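Local coordinates for protein phenolic acid decarboxylase (Sedimentibacter hydroxybenzoicus, PDB 7AE5) that catalyses the reversible, non-oxidative decarboxylation of 4-hydroxybenzoate and 3,4-dihydroxybenzoate as a prenylated-FMN-dependent enzyme of the UbiD family, at residues P130-N135 against P303-L308; Q48-F53 against S62-V67; Q170-D175 against Q289-I294. All blocks are in the same frame, centred on the assembly; numbering follows the deposited sequence.

Interaction 1: residues P130-N135 against P303-L308; sequences PLYRIN and PIFENL
The amide nitrogen ND2 of Asn-307 serves two acceptors: it gives a weak hydrogen bond to OH of Tyr-132 at 3.1 Å, bent to 149° at the hydrogen, and a second bond to the backbone O of Tyr-142. OD1 of the same amide accepts from the backbone N of Ser-144, its strongest partner, so both polar ends of Asn-307 are engaged and its rotation is fixed. The amide plane stands at 90° to the Tyr-132 ring, each side chain extending from its own segment to meet the other. CB of Asn-307 also comes within 3.3 Å of the phenol oxygen and lies over the rim of one face of the Phe-305 ring, 3.8 Å above its plane. Phe-305 carries most of the apolar contact from segment 303-308. With CG trans to the backbone N (chi1 -179°), its ring is directed into segment 130-135, where CD2 brings a ring edge to 3.3 Å from O of Pro-130. CB of Phe-305 packs on CD of the proline ring at 3.6 Å, CZ meets CD2 of Leu-131 at 4.0 Å, and CE2 approaches CE1 of Tyr-132 obliquely. Farther on, CD1 of Ile-134 touches O of Leu-308 at 3.8 Å. Segment 130-135, a loop of the Rift-related domain, thus runs along strand 304-306 through side chains, without a backbone hydrogen bond between the two; within this chain that strand is outermost in the sheet it shares with the N-terminal hairpin. Ile-143 of strand 142-143 touches both Leu-131 and Phe-305, while Arg-36 of the ShdD chain packs on Tyr-132. The contact is buried and mostly apolar; its polar centre is one amide, whose bonds to Tyr-142 and Ser-144 set the donor offered to the phenol.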
loop_
_atom_site.group_PDB
_atom_site.type_symbol
_atom_site.label_atom_id
_atom_site.label_comp_id
_atom_site.label_asym_id
_atom_site.label_seq_id
_atom_site.Cartn_x
_atom_site.Cartn_y
_atom_site.Cartn_z
ATOM N N PRO C 130 -21.584 0.585 -52.272
ATOM C CA PRO C 130 -21.714 -0.836 -51.925
ATOM C C PRO C 130 -21.736 -1.030 -50.417
ATOM O O PRO C 130 -20.699 -1.289 -49.795
ATOM C CB PRO C 130 -20.474 -1.476 -52.565
ATOM C CG PRO C 130 -19.977 -0.468 -53.561
ATOM C CD PRO C 130 -20.334 0.866 -52.996
ATOM N N LEU C 131 -22.918 -0.901 -49.821
ATOM C CA LEU C 131 -23.053 -0.927 -48.372
ATOM C C LEU C 131 -23.088 -2.359 -47.852
ATOM O O LEU C 131 -23.668 -3.252 -48.478
ATOM C CB LEU C 131 -24.316 -0.178 -47.950
ATOM C CG LEU C 131 -24.233 1.341 -48.125
ATOM C CD1 LEU C 131 -25.620 1.951 -48.264
ATOM C CD2 LEU C 131 -23.476 1.972 -46.964
ATOM N N TYR C 132 -22.471 -2.565 -46.691
ATOM C CA TYR C 132 -22.290 -3.892 -46.122
ATOM C C TYR C 132 -22.263 -3.777 -44.604
ATOM O O TYR C 132 -22.190 -2.679 -44.046
ATOM C CB TYR C 132 -21.004 -4.542 -46.642
ATOM C CG TYR C 132 -19.759 -3.756 -46.299
ATOM C CD1 TYR C 132 -19.381 -2.651 -47.052
ATOM C CD2 TYR C 132 -18.966 -4.114 -45.218
ATOM C CE1 TYR C 132 -18.247 -1.928 -46.738
ATOM C CE2 TYR C 132 -17.831 -3.398 -44.897
ATOM C CZ TYR C 132 -17.476 -2.307 -45.658
ATOM O OH TYR C 132 -16.343 -1.598 -45.334
ATOM N N ARG C 133 -22.319 -4.925 -43.935
ATOM C CA ARG C 133 -22.273 -4.967 -42.479
ATOM C C ARG C 133 -20.827 -5.128 -42.022
ATOM O O ARG C 133 -20.158 -6.101 -42.386
ATOM C CB ARG C 133 -23.139 -6.097 -41.927
ATOM C CG ARG C 133 -23.506 -5.891 -40.467
ATOM C CD ARG C 133 -24.230 -7.086 -39.871
ATOM N NE ARG C 133 -25.520 -7.334 -40.502
ATOM C CZ ARG C 133 -26.617 -6.627 -40.267
ATOM N NH1 ARG C 133 -26.607 -5.585 -39.450
ATOM N NH2 ARG C 133 -27.753 -6.974 -40.864
ATOM N N ILE C 134 -20.356 -4.177 -41.215
ATOM C CA ILE C 134 -18.954 -4.164 -40.807
ATOM C C ILE C 134 -18.691 -5.230 -39.750
ATOM O O ILE C 134 -17.740 -6.010 -39.856
ATOM C CB ILE C 134 -18.556 -2.763 -40.310
ATOM C CG1 ILE C 134 -18.970 -1.705 -41.335
ATOM C CG2 ILE C 134 -17.061 -2.700 -40.036
ATOM C CD1 ILE C 134 -18.638 -0.295 -40.921
ATOM N N ASN C 135 -19.516 -5.275 -38.711
ATOM C CA ASN C 135 -19.374 -6.288 -37.679
ATOM C C ASN C 135 -20.680 -7.050 -37.519
ATOM O O ASN C 135 -21.751 -6.583 -37.915
ATOM C CB ASN C 135 -18.931 -5.672 -36.347
ATOM C CG ASN C 135 -17.421 -5.562 -36.236
ATOM O OD1 ASN C 135 -16.703 -6.551 -36.389
ATOM N ND2 ASN C 135 -16.933 -4.355 -35.975
ATOM N N PRO C 303 -17.774 6.282 -58.496
ATOM C CA PRO C 303 -17.204 6.605 -57.186
ATOM C C PRO C 303 -16.737 5.363 -56.449
ATOM O O PRO C 303 -17.184 4.242 -56.699
ATOM C CB PRO C 303 -18.360 7.282 -56.443
ATOM C CG PRO C 303 -19.580 6.785 -57.113
ATOM C CD PRO C 303 -19.218 6.564 -58.548
ATOM N N ILE C 304 -15.826 5.594 -55.508
ATOM C CA ILE C 304 -15.197 4.542 -54.725
ATOM C C ILE C 304 -15.623 4.716 -53.274
ATOM O O ILE C 304 -15.352 5.756 -52.661
ATOM C CB ILE C 304 -13.668 4.576 -54.860
ATOM C CG1 ILE C 304 -13.260 4.219 -56.291
ATOM C CG2 ILE C 304 -13.034 3.628 -53.866
ATOM C CD1 ILE C 304 -11.854 4.646 -56.657
ATOM N N PHE C 305 -16.288 3.701 -52.729
ATOM C CA PHE C 305 -16.777 3.735 -51.353
ATOM C C PHE C 305 -15.602 3.468 -50.421
ATOM O O PHE C 305 -15.246 2.316 -50.160
ATOM C CB PHE C 305 -17.890 2.710 -51.156
ATOM C CG PHE C 305 -18.478 2.696 -49.767
ATOM C CD1 PHE C 305 -18.437 3.827 -48.965
ATOM C CD2 PHE C 305 -19.081 1.551 -49.268
ATOM C CE1 PHE C 305 -18.980 3.814 -47.692
ATOM C CE2 PHE C 305 -19.628 1.533 -47.995
ATOM C CZ PHE C 305 -19.577 2.666 -47.207
ATOM N N GLU C 306 -14.998 4.539 -49.912
ATOM C CA GLU C 306 -13.901 4.422 -48.957
ATOM C C GLU C 306 -14.492 4.220 -47.568
ATOM O O GLU C 306 -15.011 5.162 -46.961
ATOM C CB GLU C 306 -13.008 5.658 -49.003
ATOM C CG GLU C 306 -11.781 5.557 -48.102
ATOM C CD GLU C 306 -11.235 6.910 -47.683
ATOM O OE1 GLU C 306 -11.823 7.940 -48.072
ATOM O OE2 GLU C 306 -10.212 6.943 -46.966
ATOM N N ASN C 307 -14.420 2.990 -47.067
ATOM C CA ASN C 307 -14.984 2.641 -45.774
ATOM C C ASN C 307 -13.905 2.031 -44.894
ATOM O O ASN C 307 -12.841 1.625 -45.367
ATOM C CB ASN C 307 -16.163 1.673 -45.919
ATOM C CG ASN C 307 -17.263 1.945 -44.915
ATOM O OD1 ASN C 307 -17.463 3.082 -44.487
ATOM N ND2 ASN C 307 -17.994 0.901 -44.541
ATOM N N LEU C 308 -14.200 1.963 -43.599
ATOM C CA LEU C 308 -13.230 1.562 -42.591
ATOM C C LEU C 308 -13.765 0.389 -41.785
ATOM O O LEU C 308 -14.939 0.368 -41.406
ATOM C CB LEU C 308 -12.899 2.745 -41.659
ATOM C CG LEU C 308 -12.225 2.545 -40.294
ATOM C CD1 LEU C 308 -11.449 3.796 -39.933
ATOM C CD2 LEU C 308 -13.233 2.245 -39.184
#

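Interaction 2: residues Q48-F53 against S62-V67; sequences QPAVFF and SVVTNV
Val-51 and Thr-65 form a hydrogen-bonded pair in an antiparallel beta hairpin made of strands 50-53 and 62-65, whose axes pass 4.7 Å apart. Each N binds the other's O at 2.9 Å. Two residues on, Phe-53 and Val-63 form the second such pair; its N-H from Phe-53 is the shorter of the two bonds, 2.7 Å to Val-63 O and nearly straight at 171°. Between these pairs, Phe-52 and Val-64 form a non-hydrogen-bonded pair, with no backbone bond between them, CD2 of the ring 3.8 Å from CB of the valine. The far end of the same ring, CZ, rests against CB of Ser-62 at 3.7 Å. The other face of the sheet bears Phe-53, whose ring turns its edge to O of Val-63 and CG2 of Thr-65, with CD1 4.0 Å from CG1 of Val-63.

Beyond this first shell, helix 33-43 covers the face of Val-51, Phe-53 and Val-63, and helix 8-17 the face of Phe-52 and Val-64, where Arg-23 adds a cation-pi contact to Phe-52. Trp-467 of the second subunit packs on Phe-53. Past the last paired residue, the backbone of Asn-66 takes a left-handed conformation (phi 59°), and its ND2 bonds O of Pro-49 at 2.8 Å; that O lies in the Asn-66 amide plane, while ND2 stands well above the plane of the Pro-49 carbonyl.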
loop_
_atom_site.group_PDB
_atom_site.type_symbol
_atom_site.label_atom_id
_atom_site.label_comp_id
_atom_site.label_asym_id
_atom_site.label_seq_id
_atom_site.Cartn_x
_atom_site.Cartn_y
_atom_site.Cartn_z
ATOM N N GLN C 48 0.777 -3.329 -43.514
ATOM C CA GLN C 48 -0.593 -3.683 -43.857
ATOM C C GLN C 48 -1.085 -2.819 -45.012
ATOM O O GLN C 48 -1.028 -1.585 -44.927
ATOM C CB GLN C 48 -1.511 -3.517 -42.648
ATOM C CG GLN C 48 -1.058 -4.283 -41.420
ATOM C CD GLN C 48 -0.467 -3.379 -40.366
ATOM O OE1 GLN C 48 0.526 -2.695 -40.608
ATOM N NE2 GLN C 48 -1.073 -3.371 -39.183
ATOM N N PRO C 49 -1.562 -3.416 -46.099
ATOM C CA PRO C 49 -2.013 -2.633 -47.248
ATOM C C PRO C 49 -3.494 -2.296 -47.163
ATOM O O PRO C 49 -4.255 -2.872 -46.381
ATOM C CB PRO C 49 -1.743 -3.582 -48.422
ATOM C CG PRO C 49 -2.021 -4.935 -47.834
ATOM C CD PRO C 49 -1.635 -4.863 -46.364
ATOM N N ALA C 50 -3.888 -1.332 -47.985
ATOM C CA ALA C 50 -5.297 -1.124 -48.261
ATOM C C ALA C 50 -5.782 -2.202 -49.220
ATOM O O ALA C 50 -5.006 -2.764 -49.998
ATOM C CB ALA C 50 -5.539 0.266 -48.849
ATOM N N VAL C 51 -7.073 -2.505 -49.151
ATOM C CA VAL C 51 -7.667 -3.566 -49.953
ATOM C C VAL C 51 -8.761 -2.958 -50.820
ATOM O O VAL C 51 -9.674 -2.301 -50.308
ATOM C CB VAL C 51 -8.218 -4.701 -49.072
ATOM C CG1 VAL C 51 -8.868 -5.767 -49.928
ATOM C CG2 VAL C 51 -7.099 -5.304 -48.236
ATOM N N PHE C 52 -8.663 -3.180 -52.129
ATOM C CA PHE C 52 -9.558 -2.584 -53.114
ATOM C C PHE C 52 -10.393 -3.684 -53.756
ATOM O O PHE C 52 -9.843 -4.619 -54.347
ATOM C CB PHE C 52 -8.755 -1.822 -54.170
ATOM C CG PHE C 52 -9.590 -0.957 -55.071
ATOM C CD1 PHE C 52 -10.142 -1.471 -56.233
ATOM C CD2 PHE C 52 -9.810 0.375 -54.764
ATOM C CE1 PHE C 52 -10.904 -0.675 -57.067
ATOM C CE2 PHE C 52 -10.571 1.178 -55.594
ATOM C CZ PHE C 52 -11.119 0.652 -56.746
ATOM N N PHE C 53 -11.714 -3.570 -53.639
ATOM C CA PHE C 53 -12.643 -4.535 -54.216
ATOM C C PHE C 53 -13.256 -3.941 -55.477
ATOM O O PHE C 53 -13.982 -2.943 -55.408
ATOM C CB PHE C 53 -13.741 -4.911 -53.223
ATOM C CG PHE C 53 -13.229 -5.492 -51.941
ATOM C CD1 PHE C 53 -12.860 -4.669 -50.891
ATOM C CD2 PHE C 53 -13.119 -6.863 -51.781
ATOM C CE1 PHE C 53 -12.392 -5.199 -49.712
ATOM C CE2 PHE C 53 -12.652 -7.399 -50.599
ATOM C CZ PHE C 53 -12.289 -6.565 -49.566
ATOM N N SER C 62 -17.211 0.443 -56.498
ATOM C CA SER C 62 -16.064 -0.149 -55.821
ATOM C C SER C 62 -16.061 0.147 -54.323
ATOM O O SER C 62 -16.752 1.044 -53.833
ATOM C CB SER C 62 -14.753 0.357 -56.436
ATOM O OG SER C 62 -14.889 0.575 -57.829
ATOM N N VAL C 63 -15.250 -0.630 -53.602
ATOM C CA VAL C 63 -15.014 -0.459 -52.172
ATOM C C VAL C 63 -13.513 -0.521 -51.923
ATOM O O VAL C 63 -12.813 -1.351 -52.514
ATOM C CB VAL C 63 -15.746 -1.533 -51.337
ATOM C CG1 VAL C 63 -15.185 -1.603 -49.918
ATOM C CG2 VAL C 63 -17.228 -1.249 -51.290
ATOM N N VAL C 64 -13.016 0.363 -51.060
ATOM C CA VAL C 64 -11.633 0.323 -50.603
ATOM C C VAL C 64 -11.623 0.464 -49.085
ATOM O O VAL C 64 -12.393 1.247 -48.517
ATOM C CB VAL C 64 -10.769 1.411 -51.283
ATOM C CG1 VAL C 64 -11.145 2.805 -50.802
ATOM C CG2 VAL C 64 -9.285 1.137 -51.058
ATOM N N THR C 65 -10.773 -0.321 -48.426
ATOM C CA THR C 65 -10.730 -0.354 -46.971
ATOM C C THR C 65 -9.284 -0.464 -46.506
ATOM O O THR C 65 -8.384 -0.795 -47.281
ATOM C CB THR C 65 -11.565 -1.515 -46.407
ATOM O OG1 THR C 65 -11.759 -1.332 -45.000
ATOM C CG2 THR C 65 -10.870 -2.846 -46.653
ATOM N N ASN C 66 -9.079 -0.179 -45.215
ATOM C CA ASN C 66 -7.750 -0.180 -44.594
ATOM C C ASN C 66 -6.815 0.805 -45.292
ATOM O O ASN C 66 -5.618 0.551 -45.449
ATOM C CB ASN C 66 -7.144 -1.585 -44.566
ATOM C CG ASN C 66 -6.169 -1.776 -43.418
ATOM O OD1 ASN C 66 -6.450 -1.392 -42.283
ATOM N ND2 ASN C 66 -5.015 -2.366 -43.709
ATOM N N VAL C 67 -7.368 1.945 -45.713
ATOM C CA VAL C 67 -6.576 2.944 -46.423
ATOM C C VAL C 67 -5.517 3.543 -45.504
ATOM O O VAL C 67 -4.360 3.721 -45.903
ATOM C CB VAL C 67 -7.499 4.025 -47.015
ATOM C CG1 VAL C 67 -6.685 5.182 -47.572
ATOM C CG2 VAL C 67 -8.397 3.429 -48.089
#

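Interaction 3: residues Q170-D175 against Q289-I294; sequences QVKDRD and QCEVKI
Residues 172-175 and 291-294 run 26° apart, end to end, and close from 8.1 Å between the CA atoms of Lys-172 and Glu-291 to 5.3 Å between those of Asp-175 and Ile-294. Here the backbone N of Ile-294 bonds O of Asp-175 at 3.0 Å. Two salt bridges accompany it, one at each end of the contact. At the wider end, NZ of Lys-172 meets OE2 of Glu-291 at 3.1 Å, on the anti side of the oxygen and 19° out of the carboxylate plane. CG of the lysine, anti to the carbonyl carbon (chi1 -64°), lies 3.6 Å from the same OE2, and bends at chi2 and chi4 curl the rest of the chain round to bring NZ in; the glutamate extends to it, crossing at about a right angle. The carboxylate is shared: OE1 pairs with Arg-176, its strongest partner, and OE2 also accepts from OG1 of Thr-271. Two cations around one buried carboxylate would be expected to favour its ionised form. Replacing Lys-172 by an alanine would probably leave OE2 of Glu-291 without its cation, with Thr-271 as a remaining partner, and open a gap where the aliphatic chain lay. At the narrow end, OD2 of Asp-175 takes NZ of Lys-293 at 3.1 Å, approached nearly along its C-O axis; the two side chains run alongside each other in one direction. CB of Ile-294 closes against the Asp-175 carbonyl O at 3.6 Å. Strand 176-179 pairs with both 169-173 and 287-299 in the antiparallel sheet of the Rift-related domain, so the segments are separated by one strand and meet where the turn at Asp-175 brings the chain against the long strand. Cys-32 of the ShdD chain packs on Lys-172, and strand 259-265 lies beside Val-292 and Ile-294.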
loop_
_atom_site.group_PDB
_atom_site.type_symbol
_atom_site.label_atom_id
_atom_site.label_comp_id
_atom_site.label_asym_id
_atom_site.label_seq_id
_atom_site.Cartn_x
_atom_site.Cartn_y
_atom_site.Cartn_z
ATOM N N GLN C 170 -25.183 5.239 -39.680
ATOM C CA GLN C 170 -25.968 4.029 -39.894
ATOM C C GLN C 170 -27.006 4.290 -40.977
ATOM O O GLN C 170 -27.825 5.206 -40.850
ATOM C CB GLN C 170 -26.661 3.569 -38.613
ATOM C CG GLN C 170 -27.476 2.297 -38.821
ATOM C CD GLN C 170 -28.220 1.851 -37.579
ATOM O OE1 GLN C 170 -27.988 2.362 -36.486
ATOM N NE2 GLN C 170 -29.120 0.889 -37.745
ATOM N N VAL C 171 -26.978 3.478 -42.029
ATOM C CA VAL C 171 -27.986 3.570 -43.077
ATOM C C VAL C 171 -29.312 3.068 -42.520
ATOM O O VAL C 171 -29.429 1.909 -42.106
ATOM C CB VAL C 171 -27.564 2.774 -44.318
ATOM C CG1 VAL C 171 -28.669 2.793 -45.365
ATOM C CG2 VAL C 171 -26.270 3.331 -44.888
ATOM N N LYS C 172 -30.314 3.945 -42.494
ATOM C CA LYS C 172 -31.649 3.583 -42.034
ATOM C C LYS C 172 -32.603 3.259 -43.173
ATOM O O LYS C 172 -33.493 2.420 -42.999
ATOM C CB LYS C 172 -32.244 4.712 -41.185
ATOM C CG LYS C 172 -31.482 4.990 -39.898
ATOM C CD LYS C 172 -31.498 3.780 -38.978
ATOM C CE LYS C 172 -31.250 4.179 -37.532
ATOM N NZ LYS C 172 -32.458 4.777 -36.900
ATOM N N ASP C 173 -32.436 3.895 -44.327
ATOM C CA ASP C 173 -33.267 3.647 -45.498
ATOM C C ASP C 173 -32.472 4.074 -46.730
ATOM O O ASP C 173 -31.298 4.446 -46.629
ATOM C CB ASP C 173 -34.610 4.378 -45.376
ATOM C CG ASP C 173 -35.677 3.804 -46.290
ATOM O OD1 ASP C 173 -35.317 3.131 -47.279
ATOM O OD2 ASP C 173 -36.877 4.023 -46.019
ATOM N N ARG C 174 -33.113 4.016 -47.901
ATOM C CA ARG C 174 -32.445 4.405 -49.138
ATOM C C ARG C 174 -32.034 5.872 -49.140
ATOM O O ARG C 174 -31.088 6.238 -49.845
ATOM C CB ARG C 174 -33.351 4.117 -50.339
ATOM N N ASP C 175 -32.715 6.716 -48.360
ATOM C CA ASP C 175 -32.400 8.140 -48.322
ATOM C C ASP C 175 -32.352 8.685 -46.897
ATOM O O ASP C 175 -32.533 9.891 -46.700
ATOM C CB ASP C 175 -33.420 8.933 -49.148
ATOM C CG ASP C 175 -34.812 8.892 -48.547
ATOM O OD1 ASP C 175 -35.227 7.804 -48.093
ATOM O OD2 ASP C 175 -35.499 9.937 -48.540
ATOM N N GLN C 289 -31.246 7.737 -31.302
ATOM C CA GLN C 289 -30.410 8.814 -31.809
ATOM C C GLN C 289 -31.109 9.517 -32.967
ATOM O O GLN C 289 -32.243 9.199 -33.334
ATOM C CB GLN C 289 -29.040 8.273 -32.222
ATOM C CG GLN C 289 -28.451 7.313 -31.200
ATOM C CD GLN C 289 -27.159 7.813 -30.581
ATOM O OE1 GLN C 289 -26.983 9.011 -30.351
ATOM N NE2 GLN C 289 -26.251 6.888 -30.290
ATOM N N CYS C 290 -30.413 10.484 -33.549
ATOM C CA CYS C 290 -31.007 11.343 -34.558
ATOM C C CYS C 290 -30.899 10.711 -35.935
ATOM O O CYS C 290 -30.001 9.907 -36.203
ATOM C CB CYS C 290 -30.321 12.706 -34.575
ATOM S SG CYS C 290 -30.796 13.783 -33.226
ATOM N N GLU C 291 -31.820 11.092 -36.816
ATOM C CA GLU C 291 -31.749 10.715 -38.218
ATOM C C GLU C 291 -31.552 11.931 -39.114
ATOM O O GLU C 291 -31.943 13.057 -38.785
ATOM C CB GLU C 291 -32.995 9.953 -38.680
ATOM C CG GLU C 291 -33.110 8.541 -38.154
ATOM C CD GLU C 291 -34.147 7.730 -38.913
ATOM O OE1 GLU C 291 -34.708 8.253 -39.900
ATOM O OE2 GLU C 291 -34.378 6.557 -38.546
ATOM N N VAL C 292 -30.927 11.674 -40.257
ATOM C CA VAL C 292 -30.657 12.681 -41.272
ATOM C C VAL C 292 -31.364 12.259 -42.551
ATOM O O VAL C 292 -31.206 11.121 -43.007
ATOM C CB VAL C 292 -29.143 12.850 -41.512
ATOM C CG1 VAL C 292 -28.871 13.844 -42.650
ATOM C CG2 VAL C 292 -28.444 13.284 -40.237
ATOM N N LYS C 293 -32.147 13.168 -43.122
ATOM C CA LYS C 293 -32.688 12.964 -44.456
ATOM C C LYS C 293 -31.663 13.446 -45.470
ATOM O O LYS C 293 -31.029 14.485 -45.279
ATOM C CB LYS C 293 -34.011 13.708 -44.644
ATOM C CG LYS C 293 -34.804 13.245 -45.855
ATOM C CD LYS C 293 -36.130 13.976 -45.960
ATOM C CE LYS C 293 -37.279 13.002 -46.166
ATOM N NZ LYS C 293 -37.160 12.250 -47.447
ATOM N N ILE C 294 -31.487 12.676 -46.535
ATOM C CA ILE C 294 -30.502 12.980 -47.565
ATOM C C ILE C 294 -31.250 13.607 -48.734
ATOM O O ILE C 294 -32.032 12.936 -49.417
ATOM C CB ILE C 294 -29.720 11.727 -47.978
ATOM C CG1 ILE C 294 -28.649 11.430 -46.927
ATOM C CG2 ILE C 294 -29.071 11.917 -49.342
ATOM C CD1 ILE C 294 -27.905 10.145 -47.157
#

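How the interactions relate
Interactions 1 and 2 share one sheet: strand 304-306 lies next to strand 62-65, and the N of Phe-305 and of Asn-307 probably bond the O of Ser-62 (2.9 Å) and of Val-64 (3.0 Å). Pro-130 also packs its CB on CG2 of Val-63 at 3.5 Å, so the N-terminal hairpin and the Rift-related domain are joined here. Interaction 3 touches interaction 1 through CD1 of Leu-131 and CG2 of Val-171, but its nearest atoms lie about 12 Å from interaction 2. Both Rift contacts lie near the predicted cofactor site: side chains of Ile-134 and Arg-168 are about 8 Å apart, those of Val-292 and Met-184 about 7 Å.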